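Local structure of penicillin-binding protein (Bacillus halodurans, 3TG9) at residues L203-L208 with W213-Y218; W276-D281 with K286-G291; H299-P304 with D322-I327. The protein probably binds beta-lactams covalently through an active-site serine, as members of the serine beta-lactamase and penicillin-binding protein superfamily do. All coordinates share one frame; numbering follows the deposited sequence.

In the fold
The three contacts follow one another along a single beta-lactamase-like chain. Contacts 2 and 3, with centres about 10 Å apart, belong to the same antiparallel sheet: residues 286-291 and 299-304 lie on neighbouring strands, joined where Tyr287 O probably accepts a hydrogen bond from Phe302 N, and contact 3 then adds a helix on one face. Contact 1 is a separate peripheral hairpin, its centre about 29 Å from that of contact 2 and 25 Å from that of contact 3, and lies at the interface with the second subunit. The Trp276 side chain of contact 2 borders a group that fits an SxxK-type centre (Ser55, Lys58, Tyr152), probably catalytic.

Contact 1: L203-L208 with W213-Y218; sequences LGYIDL and WKTNLY
Tyr205 and Trp213 meet as a T-shaped pair: the CD1-CE1 edge of the tyrosine is directed at the six-membered ring of the indole, with centroids 5.1 Å apart and planes at 86°. Trp213 has CG between its backbone N and carbonyl carbon (chi1 66°), which lays the indole alongside Tyr205 on the same face of the two strands. Thr215, directly opposite Tyr205, adds its methyl, with CG2 3.5 Å from Tyr205 CE1. Arg39 makes a cation-pi contact with the indole, and its backbone N is hydrogen-bonded to Tyr205 OH.

The backbone forms a short antiparallel beta hairpin in which Ile206 and Lys214 are the hydrogen-bonded pair. Ile206 N reaches Lys214 O at 2.8 Å, nearly straight at 172°, and Lys214 N returns a bond of 3.0 Å to Ile206 O. Towards the open end, Asn216 N bonds only weakly to Gly204 O. A water reinforces that end, donating to Asn216 OD1 at 2.6 Å and accepting from Gly204 N, while Asn216 ND2 turns to Pro294 O.

Apolar packing occupies the other face. Ile206 CD1 lies 3.8 Å from Lys214 CE, and Leu208 CD1 meets the same extended chain at CD, crossing it at about a right angle. The amine beyond forms a salt bridge with Glu116. Past the strand, Leu217 O is hydrogen-bonded to Tyr218 OH of the second subunit.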
ATOM      1  N   LEU B 203      -2.621   6.527   8.615  1.00 25.17           N
ATOM      2  CA  LEU B 203      -1.538   5.908   7.866  1.00 28.45           C
ATOM      3  C   LEU B 203      -0.264   6.035   8.696  1.00 34.22           C
ATOM      4  O   LEU B 203      -0.117   6.985   9.475  1.00 27.35           O
ATOM      5  CB  LEU B 203      -1.358   6.567   6.484  1.00 29.10           C
ATOM      6  CG  LEU B 203      -2.327   6.125   5.372  1.00 29.45           C
ATOM      7  CD1 LEU B 203      -3.754   6.313   5.812  1.00 34.00           C
ATOM      8  CD2 LEU B 203      -2.090   6.866   4.059  1.00 33.96           C
ATOM      9  N   GLY B 204       0.644   5.076   8.532  1.00 29.84           N
ATOM     10  CA  GLY B 204       1.879   5.057   9.288  1.00 29.00           C
ATOM     11  C   GLY B 204       3.011   5.661   8.494  1.00 27.76           C
ATOM     12  O   GLY B 204       3.308   5.209   7.393  1.00 29.07           O
ATOM     13  N   TYR B 205       3.632   6.701   9.034  1.00 23.81           N
ATOM     14  CA  TYR B 205       4.651   7.419   8.286  1.00 25.28           C
ATOM     15  C   TYR B 205       6.068   7.081   8.738  1.00 35.02           C
ATOM     16  O   TYR B 205       6.380   7.052   9.945  1.00 27.99           O
ATOM     17  CB  TYR B 205       4.377   8.926   8.313  1.00 30.96           C
ATOM     18  CG  TYR B 205       3.097   9.275   7.584  1.00 30.50           C
ATOM     19  CD1 TYR B 205       3.107   9.557   6.220  1.00 33.75           C
ATOM     20  CD2 TYR B 205       1.877   9.277   8.246  1.00 29.60           C
ATOM     21  CE1 TYR B 205       1.936   9.858   5.540  1.00 32.74           C
ATOM     22  CE2 TYR B 205       0.697   9.571   7.573  1.00 31.05           C
ATOM     23  CZ  TYR B 205       0.736   9.860   6.215  1.00 30.39           C
ATOM     24  OH  TYR B 205      -0.429  10.150   5.544  1.00 30.35           O
ATOM     25  N   ILE B 206       6.907   6.805   7.743  1.00 27.89           N
ATOM     26  CA  ILE B 206       8.311   6.496   7.941  1.00 32.37           C
ATOM     27  C   ILE B 206       9.146   7.658   7.435  1.00 38.63           C
ATOM     28  O   ILE B 206       9.018   8.063   6.276  1.00 37.25           O
ATOM     29  CB  ILE B 206       8.741   5.254   7.129  1.00 29.92           C
ATOM     30  CG1 ILE B 206       7.835   4.053   7.413  1.00 27.50           C
ATOM     31  CG2 ILE B 206      10.195   4.921   7.411  1.00 29.97           C
ATOM     32  CD1 ILE B 206       8.140   2.838   6.530  1.00 26.49           C
ATOM     33  N   ASP B 207      10.008   8.190   8.295  1.00 35.75           N
ATOM     34  CA  ASP B 207      10.893   9.276   7.903  1.00 38.52           C
ATOM     35  C   ASP B 207      12.275   8.728   7.608  1.00 40.45           C
ATOM     36  O   ASP B 207      12.823   7.950   8.395  1.00 44.62           O
ATOM     37  CB  ASP B 207      10.899  10.362   8.974  1.00 42.53           C
ATOM     38  CG  ASP B 207       9.613  11.163   8.973  1.00 37.40           C
ATOM     39  OD1 ASP B 207       9.369  11.895   7.989  1.00 46.86           O
ATOM     40  OD2 ASP B 207       8.826  11.050   9.935  1.00 45.11           O
ATOM     41  N   LEU B 208      12.826   9.116   6.463  1.00 42.52           N
ATOM     42  CA  LEU B 208      13.969   8.402   5.911  1.00 42.67           C
ATOM     43  C   LEU B 208      15.286   9.155   6.012  1.00 42.37           C
ATOM     44  O   LEU B 208      15.310  10.386   6.079  1.00 41.89           O
ATOM     45  CB  LEU B 208      13.694   8.027   4.458  1.00 46.02           C
ATOM     46  CG  LEU B 208      12.609   6.965   4.299  1.00 47.81           C
ATOM     47  CD1 LEU B 208      12.068   6.933   2.879  1.00 43.71           C
ATOM     48  CD2 LEU B 208      13.150   5.600   4.725  1.00 42.35           C
ATOM     49  N   TRP B 213       9.611  11.331   3.304  1.00 46.79           N
ATOM     50  CA  TRP B 213       8.776  10.324   3.956  1.00 40.55           C
ATOM     51  C   TRP B 213       8.130   9.303   3.021  1.00 42.31           C
ATOM     52  O   TRP B 213       8.104   9.471   1.800  1.00 41.89           O
ATOM     53  CB  TRP B 213       7.741  10.935   4.909  1.00 38.19           C
ATOM     54  CG  TRP B 213       6.626  11.802   4.344  1.00 51.27           C
ATOM     55  CD1 TRP B 213       6.451  13.140   4.565  1.00 52.51           C
ATOM     56  CD2 TRP B 213       5.493  11.382   3.556  1.00 46.90           C
ATOM     57  NE1 TRP B 213       5.308  13.585   3.940  1.00 44.09           N
ATOM     58  CE2 TRP B 213       4.700  12.527   3.319  1.00 47.84           C
ATOM     59  CE3 TRP B 213       5.084  10.158   3.016  1.00 41.26           C
ATOM     60  CZ2 TRP B 213       3.526  12.484   2.557  1.00 54.13           C
ATOM     61  CZ3 TRP B 213       3.916  10.116   2.263  1.00 41.88           C
ATOM     62  CH2 TRP B 213       3.154  11.273   2.037  1.00 50.26           C
ATOM     63  N   LYS B 214       7.634   8.225   3.612  1.00 32.24           N
ATOM     64  CA  LYS B 214       6.825   7.260   2.889  1.00 35.02           C
ATOM     65  C   LYS B 214       5.901   6.599   3.889  1.00 33.05           C
ATOM     66  O   LYS B 214       6.132   6.686   5.090  1.00 33.36           O
ATOM     67  CB  LYS B 214       7.695   6.229   2.166  1.00 30.74           C
ATOM     68  CG  LYS B 214       8.373   5.204   3.062  1.00 33.87           C
ATOM     69  CD  LYS B 214       9.245   4.263   2.238  1.00 27.55           C
ATOM     70  CE  LYS B 214       9.843   3.150   3.100  1.00 32.44           C
ATOM     71  NZ  LYS B 214      10.583   2.156   2.266  1.00 31.81           N
ATOM     72  N   THR B 215       4.831   5.980   3.410  1.00 31.47           N
ATOM     73  CA  THR B 215       3.936   5.256   4.302  1.00 29.18           C
ATOM     74  C   THR B 215       4.405   3.806   4.464  1.00 26.66           C
ATOM     75  O   THR B 215       5.221   3.325   3.688  1.00 28.24           O
ATOM     76  CB  THR B 215       2.468   5.339   3.840  1.00 29.37           C
ATOM     77  OG1 THR B 215       2.353   4.862   2.491  1.00 27.67           O
ATOM     78  CG2 THR B 215       1.992   6.780   3.901  1.00 30.48           C
ATOM     79  N   ASN B 216       3.898   3.122   5.488  1.00 28.83           N
ATOM     80  CA  ASN B 216       4.429   1.818   5.865  1.00 27.53           C
ATOM     81  C   ASN B 216       3.727   0.630   5.202  1.00 27.87           C
ATOM     82  O   ASN B 216       3.858  -0.503   5.660  1.00 24.88           O
ATOM     83  CB  ASN B 216       4.407   1.668   7.383  1.00 25.94           C
ATOM     84  CG  ASN B 216       3.014   1.775   7.955  1.00 28.76           C
ATOM     85  OD1 ASN B 216       2.052   2.022   7.232  1.00 26.47           O
ATOM     86  ND2 ASN B 216       2.895   1.587   9.267  1.00 27.02           N
ATOM     87  N   LEU B 217       3.001   0.904   4.120  1.00 23.03           N
ATOM     88  CA  LEU B 217       2.178  -0.088   3.426  1.00 25.64           C
ATOM     89  C   LEU B 217       2.928  -1.336   3.007  1.00 25.68           C
ATOM     90  O   LEU B 217       2.340  -2.407   2.923  1.00 25.83           O
ATOM     91  CB  LEU B 217       1.576   0.519   2.158  1.00 25.48           C
ATOM     92  CG  LEU B 217       0.290   1.322   2.202  1.00 33.77           C
ATOM     93  CD1 LEU B 217       0.342   2.449   3.199  1.00 35.15           C
ATOM     94  CD2 LEU B 217       0.038   1.865   0.792  1.00 43.32           C
ATOM     95  N   TYR B 218       4.213  -1.187   2.691  1.00 24.07           N
ATOM     96  CA  TYR B 218       5.006  -2.315   2.235  1.00 21.92           C
ATOM     97  C   TYR B 218       6.059  -2.713   3.261  1.00 28.79           C
ATOM     98  O   TYR B 218       6.992  -3.450   2.936  1.00 28.69           O
ATOM     99  CB  TYR B 218       5.671  -1.997   0.888  1.00 20.20           C
ATOM    100  CG  TYR B 218       4.705  -1.471  -0.142  1.00 21.96           C
ATOM    101  CD1 TYR B 218       3.755  -2.305  -0.711  1.00 22.23           C
ATOM    102  CD2 TYR B 218       4.726  -0.136  -0.532  1.00 22.72           C
ATOM    103  CE1 TYR B 218       2.855  -1.829  -1.649  1.00 25.90           C
ATOM    104  CE2 TYR B 218       3.830   0.352  -1.475  1.00 22.16           C
ATOM    105  CZ  TYR B 218       2.901  -0.502  -2.028  1.00 22.61           C
ATOM    106  OH  TYR B 218       2.015  -0.048  -2.969  1.00 28.17           O
TER
HETATM  107  O   HOH W   1      -0.271   2.955   6.679  1.00 27.24           O

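Contact 2: W276-D281 with K286-G291; sequences WIKQQD and KYHVMG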
ATOM      1  N   TRP B 276       3.900  -6.548  30.131  1.00 29.41           N
ATOM      2  CA  TRP B 276       5.071  -6.149  30.921  1.00 28.64           C
ATOM      3  C   TRP B 276       4.653  -5.693  32.314  1.00 31.11           C
ATOM      4  O   TRP B 276       3.572  -5.128  32.498  1.00 28.10           O
ATOM      5  CB  TRP B 276       5.832  -5.007  30.243  1.00 26.79           C
ATOM      6  CG  TRP B 276       6.545  -5.393  28.978  1.00 29.26           C
ATOM      7  CD1 TRP B 276       6.120  -5.189  27.698  1.00 28.52           C
ATOM      8  CD2 TRP B 276       7.815  -6.045  28.877  1.00 26.42           C
ATOM      9  NE1 TRP B 276       7.049  -5.668  26.804  1.00 31.75           N
ATOM     10  CE2 TRP B 276       8.099  -6.200  27.506  1.00 32.79           C
ATOM     11  CE3 TRP B 276       8.741  -6.503  29.817  1.00 26.74           C
ATOM     12  CZ2 TRP B 276       9.273  -6.807  27.050  1.00 32.36           C
ATOM     13  CZ3 TRP B 276       9.902  -7.105  29.365  1.00 26.69           C
ATOM     14  CH2 TRP B 276      10.160  -7.249  27.994  1.00 28.71           C
ATOM     15  N   ILE B 277       5.514  -5.938  33.296  1.00 31.94           N
ATOM     16  CA  ILE B 277       5.233  -5.539  34.674  1.00 31.39           C
ATOM     17  C   ILE B 277       6.372  -4.718  35.267  1.00 31.41           C
ATOM     18  O   ILE B 277       7.541  -5.102  35.186  1.00 30.71           O
ATOM     19  CB  ILE B 277       4.977  -6.757  35.568  1.00 32.38           C
ATOM     20  CG1 ILE B 277       3.810  -7.571  35.017  1.00 32.02           C
ATOM     21  CG2 ILE B 277       4.709  -6.327  37.019  1.00 29.94           C
ATOM     22  CD1 ILE B 277       3.642  -8.911  35.678  1.00 34.54           C
ATOM     23  N   LYS B 278       6.028  -3.577  35.849  1.00 28.59           N
ATOM     24  CA  LYS B 278       7.017  -2.749  36.512  1.00 29.99           C
ATOM     25  C   LYS B 278       6.854  -2.937  38.006  1.00 31.31           C
ATOM     26  O   LYS B 278       5.807  -2.621  38.568  1.00 28.89           O
ATOM     27  CB  LYS B 278       6.839  -1.283  36.137  1.00 32.95           C
ATOM     28  CG  LYS B 278       7.992  -0.394  36.570  1.00 33.12           C
ATOM     29  CD  LYS B 278       9.203  -0.591  35.659  1.00 33.24           C
ATOM     30  CE  LYS B 278       8.814  -0.350  34.205  1.00 35.36           C
ATOM     31  NZ  LYS B 278      10.006  -0.082  33.363  1.00 38.08           N
ATOM     32  N   GLN B 279       7.888  -3.478  38.639  1.00 33.04           N
ATOM     33  CA  GLN B 279       7.850  -3.759  40.071  1.00 34.98           C
ATOM     34  C   GLN B 279       9.115  -3.246  40.748  1.00 38.65           C
ATOM     35  O   GLN B 279      10.223  -3.709  40.461  1.00 37.97           O
ATOM     36  CB  GLN B 279       7.711  -5.260  40.308  1.00 32.93           C
ATOM     37  CG  GLN B 279       7.487  -5.639  41.755  1.00 38.10           C
ATOM     38  CD  GLN B 279       7.592  -7.132  41.969  1.00 41.35           C
ATOM     39  OE1 GLN B 279       6.593  -7.844  41.943  1.00 44.38           O
ATOM     40  NE2 GLN B 279       8.811  -7.619  42.160  1.00 48.72           N
ATOM     41  N   GLN B 280       8.942  -2.286  41.643  1.00 35.38           N
ATOM     42  CA  GLN B 280      10.065  -1.634  42.294  1.00 43.43           C
ATOM     43  C   GLN B 280       9.785  -1.442  43.783  1.00 44.69           C
ATOM     44  O   GLN B 280       8.700  -1.005  44.170  1.00 40.47           O
ATOM     45  CB  GLN B 280      10.346  -0.289  41.622  1.00 44.96           C
ATOM     46  CG  GLN B 280       9.092   0.538  41.375  1.00 52.03           C
ATOM     47  CD  GLN B 280       9.185   1.406  40.124  1.00 56.92           C
ATOM     48  OE1 GLN B 280       8.430   2.371  39.964  1.00 56.46           O
ATOM     49  NE2 GLN B 280      10.109   1.063  39.230  1.00 51.93           N
ATOM     50  N   ASP B 281      10.769  -1.789  44.608  1.00 46.04           N
ATOM     51  CA  ASP B 281      10.656  -1.666  46.058  1.00 48.90           C
ATOM     52  C   ASP B 281       9.495  -2.511  46.583  1.00 43.91           C
ATOM     53  O   ASP B 281       8.713  -2.056  47.414  1.00 37.86           O
ATOM     54  CB  ASP B 281      10.487  -0.195  46.468  1.00 54.10           C
ATOM     55  CG  ASP B 281      11.636   0.687  45.985  1.00 58.13           C
ATOM     56  OD1 ASP B 281      12.810   0.369  46.289  1.00 60.88           O
ATOM     57  OD2 ASP B 281      11.362   1.704  45.306  1.00 57.40           O
ATOM     58  N   LYS B 286       3.137  -0.566  37.615  1.00 31.87           N
ATOM     59  CA  LYS B 286       2.315  -0.579  36.405  1.00 33.52           C
ATOM     60  C   LYS B 286       2.361  -1.871  35.615  1.00 32.01           C
ATOM     61  O   LYS B 286       3.339  -2.619  35.657  1.00 29.48           O
ATOM     62  CB  LYS B 286       2.636   0.602  35.484  1.00 28.54           C
ATOM     63  CG  LYS B 286       3.963   0.524  34.761  1.00 29.69           C
ATOM     64  CD  LYS B 286       4.004   1.532  33.616  1.00 30.68           C
ATOM     65  CE  LYS B 286       5.430   1.854  33.222  1.00 36.01           C
ATOM     66  NZ  LYS B 286       5.515   2.862  32.129  1.00 35.10           N
ATOM     67  N   TYR B 287       1.257  -2.137  34.932  1.00 24.19           N
ATOM     68  CA  TYR B 287       1.225  -3.144  33.896  1.00 33.56           C
ATOM     69  C   TYR B 287       1.227  -2.365  32.591  1.00 28.27           C
ATOM     70  O   TYR B 287       0.505  -1.378  32.455  1.00 28.15           O
ATOM     71  CB  TYR B 287      -0.038  -3.982  34.016  1.00 31.27           C
ATOM     72  CG  TYR B 287      -0.211  -4.610  35.375  1.00 33.36           C
ATOM     73  CD1 TYR B 287       0.468  -5.773  35.712  1.00 29.44           C
ATOM     74  CD2 TYR B 287      -1.056  -4.042  36.321  1.00 34.33           C
ATOM     75  CE1 TYR B 287       0.301  -6.361  36.949  1.00 31.19           C
ATOM     76  CE2 TYR B 287      -1.220  -4.615  37.567  1.00 38.56           C
ATOM     77  CZ  TYR B 287      -0.537  -5.775  37.876  1.00 35.35           C
ATOM     78  OH  TYR B 287      -0.696  -6.355  39.117  1.00 35.55           O
ATOM     79  N   HIS B 288       2.053  -2.766  31.639  1.00 26.54           N
ATOM     80  CA  HIS B 288       2.116  -1.992  30.410  1.00 31.09           C
ATOM     81  C   HIS B 288       2.450  -2.803  29.177  1.00 28.28           C
ATOM     82  O   HIS B 288       3.069  -3.865  29.251  1.00 27.45           O
ATOM     83  CB  HIS B 288       3.075  -0.799  30.568  1.00 31.22           C
ATOM     84  CG  HIS B 288       4.516  -1.177  30.690  1.00 30.25           C
ATOM     85  ND1 HIS B 288       5.032  -1.805  31.809  1.00 29.75           N
ATOM     86  CD2 HIS B 288       5.561  -0.984  29.855  1.00 28.89           C
ATOM     87  CE1 HIS B 288       6.331  -1.995  31.644  1.00 26.85           C
ATOM     88  NE2 HIS B 288       6.673  -1.513  30.464  1.00 31.58           N
ATOM     89  N   VAL B 289       2.010  -2.298  28.034  1.00 30.52           N
ATOM     90  CA  VAL B 289       2.405  -2.860  26.752  1.00 25.48           C
ATOM     91  C   VAL B 289       2.967  -1.749  25.894  1.00 27.50           C
ATOM     92  O   VAL B 289       2.755  -0.571  26.166  1.00 26.72           O
ATOM     93  CB  VAL B 289       1.236  -3.536  26.015  1.00 23.44           C
ATOM     94  CG1 VAL B 289       0.796  -4.789  26.744  1.00 26.37           C
ATOM     95  CG2 VAL B 289       0.074  -2.561  25.834  1.00 23.70           C
ATOM     96  N   MET B 290       3.689  -2.136  24.852  1.00 23.63           N
ATOM     97  CA  MET B 290       4.248  -1.181  23.922  1.00 23.70           C
ATOM     98  C   MET B 290       4.411  -1.881  22.594  1.00 25.17           C
ATOM     99  O   MET B 290       4.299  -3.101  22.510  1.00 26.19           O
ATOM    100  CB  MET B 290       5.609  -0.729  24.399  1.00 23.68           C
ATOM    101  CG  MET B 290       6.615  -1.838  24.269  1.00 29.42           C
ATOM    102  SD  MET B 290       7.762  -1.895  25.612  1.00 48.82           S
ATOM    103  CE  MET B 290       6.648  -2.045  26.998  1.00 32.59           C
ATOM    104  N   GLY B 291       4.698  -1.112  21.558  1.00 26.31           N
ATOM    105  CA  GLY B 291       4.947  -1.683  20.249  1.00 24.85           C
ATOM    106  C   GLY B 291       5.672  -0.668  19.408  1.00 27.15           C
ATOM    107  O   GLY B 291       5.403   0.531  19.516  1.00 26.99           O
TER
HETATM  108  O   HOH W   2       6.169  -5.744  23.681  1.00 26.20           O
HETATM  109  O   HOH W   3       8.414   2.579  32.136  1.00 50.61           O
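Lys278 N donates to Lys286 O across 2.9 Å in an almost straight bond (174°), one of three backbone bonds that close this antiparallel beta hairpin within the main sheet of the beta-lactamase-like fold. The others form a reciprocal pair between Trp276 and His288.

On the face carrying these two aromatic residues, the methylene of Trp276 does the touching: CB sits over the His288 ring, 3.6 Å from its centroid, in a CH-pi contact. Lys286 CE lies over the opposite face, toward its rim, so the imidazole is held between a tryptophan methylene and a lysine chain. Lys278 runs beside Lys286, with CB of the former 3.7 Å from CG of the latter. Their amines stay 5.5 Å apart, NZ to NZ, and each has its own carboxylate, Asp269 for Lys278 and Glu328 for Lys286, which should offset the like charges. On the other face Ile277 CG1 meets the edge of the Tyr287 ring.

Met290, its chain bent at chi2 and chi3, crosses the indole at about a right angle. Its terminal methyl CE makes the approach, 3.3 Å from Trp276 CD1; SD stands farther off, obliquely, 4.5 Å from the centroid of the Trp276 five-membered ring, a Met-aromatic contact. At the edge of the indole, in its plane, a water accepts from Trp276 NE1 at 3.2 Å.

Contact 3: H299-P304 with D322-I327; sequences HSAFYP and DVMAAI
Strand 299-303 and helix 322-327 run in broadly the same direction, at 29° with axes 9.0 Å apart, and come closest in the backbone where His299 and Met324 have CA atoms separated by 6.7 Å. No hydrogen bond spans the gap; between these two segments nearly all of the contact is made by Met324. Its CG stands anti to the backbone N (chi1 155°), sending the chain from the helix down to the strand. There it bends, with chi2 and chi3 both well off the staggered values, and the thioether lies among three residues whose CB atoms project towards the helix.

His299 is met first: its CB lies 3.7 Å from Met324 SD, the sulfur lies oblique to the imidazole, and the two side chains cross at about a right angle. The terminal methyl, CE, goes on to Ala301 CB at 4.1 Å. This is the helix-on-sheet layer of the beta-lactamase fold, in which the C-terminal helix covers one face of the central antiparallel sheet. Helix 7-13 packs beside it, with Ile10 touching Val323 and Ile327.

Tyr303 reaches the sulfur from farther along the strand, its OH 3.9 Å from Met324 SD. That hydroxyl has a stronger partner in Glu328 OE1, so the tyrosine tip is held beside the helix by a polar bond. Ser300, between these residues in the chain, projects away from the helix; its OG is hydrogen-bonded to Val310 O and to Trp241 NE1 of helix 234-245.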
ATOM      1  N   HIS B 299       2.468   3.110  23.482  1.00 23.23           N
ATOM      2  CA  HIS B 299       2.716   2.773  24.884  1.00 31.12           C
ATOM      3  C   HIS B 299       1.412   2.895  25.617  1.00 26.92           C
ATOM      4  O   HIS B 299       0.694   3.873  25.445  1.00 28.82           O
ATOM      5  CB  HIS B 299       3.734   3.712  25.531  1.00 25.65           C
ATOM      6  CG  HIS B 299       5.153   3.293  25.330  1.00 26.64           C
ATOM      7  ND1 HIS B 299       5.962   3.834  24.358  1.00 34.58           N
ATOM      8  CD2 HIS B 299       5.910   2.375  25.980  1.00 27.19           C
ATOM      9  CE1 HIS B 299       7.154   3.269  24.408  1.00 35.18           C
ATOM     10  NE2 HIS B 299       7.147   2.379  25.387  1.00 34.79           N
ATOM     11  N   SER B 300       1.094   1.898  26.429  1.00 27.29           N
ATOM     12  CA  SER B 300      -0.121   1.960  27.223  1.00 28.51           C
ATOM     13  C   SER B 300       0.083   1.230  28.544  1.00 30.64           C
ATOM     14  O   SER B 300       0.823   0.247  28.607  1.00 29.26           O
ATOM     15  CB  SER B 300      -1.291   1.366  26.447  1.00 26.66           C
ATOM     16  OG  SER B 300      -2.522   1.792  26.989  1.00 28.77           O
ATOM     17  N   ALA B 301      -0.581   1.711  29.595  1.00 29.14           N
ATOM     18  CA  ALA B 301      -0.338   1.195  30.929  1.00 28.96           C
ATOM     19  C   ALA B 301      -1.526   1.362  31.860  1.00 30.43           C
ATOM     20  O   ALA B 301      -2.349   2.262  31.690  1.00 33.44           O
ATOM     21  CB  ALA B 301       0.889   1.863  31.528  1.00 29.02           C
ATOM     22  N   PHE B 302      -1.603   0.474  32.843  1.00 29.37           N
ATOM     23  CA  PHE B 302      -2.564   0.587  33.926  1.00 30.30           C
ATOM     24  C   PHE B 302      -1.787   0.697  35.236  1.00 36.78           C
ATOM     25  O   PHE B 302      -0.961  -0.158  35.556  1.00 29.91           O
ATOM     26  CB  PHE B 302      -3.475  -0.634  33.958  1.00 30.82           C
ATOM     27  CG  PHE B 302      -4.483  -0.608  35.071  1.00 34.80           C
ATOM     28  CD1 PHE B 302      -4.209  -1.213  36.284  1.00 36.24           C
ATOM     29  CD2 PHE B 302      -5.708   0.019  34.902  1.00 34.60           C
ATOM     30  CE1 PHE B 302      -5.142  -1.188  37.315  1.00 39.85           C
ATOM     31  CE2 PHE B 302      -6.646   0.046  35.929  1.00 38.40           C
ATOM     32  CZ  PHE B 302      -6.361  -0.554  37.134  1.00 38.63           C
ATOM     33  N   TYR B 303      -2.047   1.761  35.984  1.00 34.76           N
ATOM     34  CA  TYR B 303      -1.346   2.010  37.228  1.00 36.44           C
ATOM     35  C   TYR B 303      -2.229   1.631  38.415  1.00 35.64           C
ATOM     36  O   TYR B 303      -3.118   2.386  38.786  1.00 36.43           O
ATOM     37  CB  TYR B 303      -0.930   3.479  37.299  1.00 36.82           C
ATOM     38  CG  TYR B 303      -0.144   3.930  36.087  1.00 36.42           C
ATOM     39  CD1 TYR B 303       1.240   3.922  36.087  1.00 36.43           C
ATOM     40  CD2 TYR B 303      -0.789   4.355  34.938  1.00 41.52           C
ATOM     41  CE1 TYR B 303       1.962   4.336  34.978  1.00 37.27           C
ATOM     42  CE2 TYR B 303      -0.073   4.763  33.820  1.00 37.98           C
ATOM     43  CZ  TYR B 303       1.299   4.754  33.849  1.00 38.37           C
ATOM     44  OH  TYR B 303       2.008   5.158  32.735  1.00 43.47           O
ATOM     45  N   PRO B 304      -1.978   0.449  39.004  1.00 37.08           N
ATOM     46  CA  PRO B 304      -2.778  -0.147  40.087  1.00 40.73           C
ATOM     47  C   PRO B 304      -2.967   0.790  41.283  1.00 41.35           C
ATOM     48  O   PRO B 304      -4.000   0.750  41.954  1.00 43.46           O
ATOM     49  CB  PRO B 304      -1.943  -1.362  40.521  1.00 40.63           C
ATOM     50  CG  PRO B 304      -1.056  -1.669  39.360  1.00 36.23           C
ATOM     51  CD  PRO B 304      -0.778  -0.350  38.693  1.00 35.37           C
ATOM     52  N   ASP B 322       8.420   9.023  25.371  1.00 42.64           N
ATOM     53  CA  ASP B 322       8.673  10.319  25.985  1.00 44.70           C
ATOM     54  C   ASP B 322       7.375  11.005  26.380  1.00 41.94           C
ATOM     55  O   ASP B 322       7.313  11.686  27.400  1.00 45.95           O
ATOM     56  CB  ASP B 322       9.469  11.211  25.038  1.00 46.89           C
ATOM     57  CG  ASP B 322      10.751  10.560  24.579  1.00 49.85           C
ATOM     58  OD1 ASP B 322      11.653  10.373  25.423  1.00 46.23           O
ATOM     59  OD2 ASP B 322      10.852  10.231  23.376  1.00 48.49           O
ATOM     60  N   VAL B 323       6.336  10.821  25.576  1.00 43.25           N
ATOM     61  CA  VAL B 323       5.029  11.384  25.901  1.00 40.44           C
ATOM     62  C   VAL B 323       4.408  10.599  27.047  1.00 41.75           C
ATOM     63  O   VAL B 323       3.745  11.171  27.915  1.00 40.54           O
ATOM     64  CB  VAL B 323       4.095  11.420  24.669  1.00 39.30           C
ATOM     65  CG1 VAL B 323       2.645  11.698  25.074  1.00 34.52           C
ATOM     66  CG2 VAL B 323       4.583  12.465  23.683  1.00 40.19           C
ATOM     67  N   MET B 324       4.646   9.292  27.065  1.00 38.32           N
ATOM     68  CA  MET B 324       4.141   8.452  28.147  1.00 40.62           C
ATOM     69  C   MET B 324       4.768   8.814  29.501  1.00 42.48           C
ATOM     70  O   MET B 324       4.070   8.900  30.511  1.00 37.77           O
ATOM     71  CB  MET B 324       4.364   6.973  27.843  1.00 36.46           C
ATOM     72  CG  MET B 324       4.436   6.093  29.093  1.00 42.58           C
ATOM     73  SD  MET B 324       3.170   4.814  29.063  1.00 49.51           S
ATOM     74  CE  MET B 324       4.115   3.411  29.628  1.00 32.01           C
ATOM     75  N   ALA B 325       6.083   9.018  29.513  1.00 39.17           N
ATOM     76  CA  ALA B 325       6.782   9.434  30.725  1.00 44.51           C
ATOM     77  C   ALA B 325       6.254  10.780  31.231  1.00 46.97           C
ATOM     78  O   ALA B 325       6.012  10.950  32.424  1.00 46.50           O
ATOM     79  CB  ALA B 325       8.281   9.505  30.476  1.00 42.16           C
ATOM     80  N   ALA B 326       6.069  11.727  30.312  1.00 47.84           N
ATOM     81  CA  ALA B 326       5.545  13.047  30.654  1.00 44.26           C
ATOM     82  C   ALA B 326       4.192  12.953  31.334  1.00 43.69           C
ATOM     83  O   ALA B 326       3.882  13.748  32.222  1.00 47.89           O
ATOM     84  CB  ALA B 326       5.448  13.923  29.422  1.00 44.34           C
ATOM     85  N   ILE B 327       3.397  11.971  30.922  1.00 40.84           N
ATOM     86  CA  ILE B 327       2.039  11.825  31.429  1.00 41.80           C
ATOM     87  C   ILE B 327       1.999  11.100  32.770  1.00 47.90           C
ATOM     88  O   ILE B 327       1.243  11.483  33.661  1.00 50.78           O
ATOM     89  CB  ILE B 327       1.134  11.049  30.447  1.00 41.58           C
ATOM     90  CG1 ILE B 327       0.951  11.819  29.133  1.00 42.39           C
ATOM     91  CG2 ILE B 327      -0.211  10.754  31.086  1.00 37.36           C
ATOM     92  CD1 ILE B 327       0.042  11.103  28.115  1.00 36.00           C
TER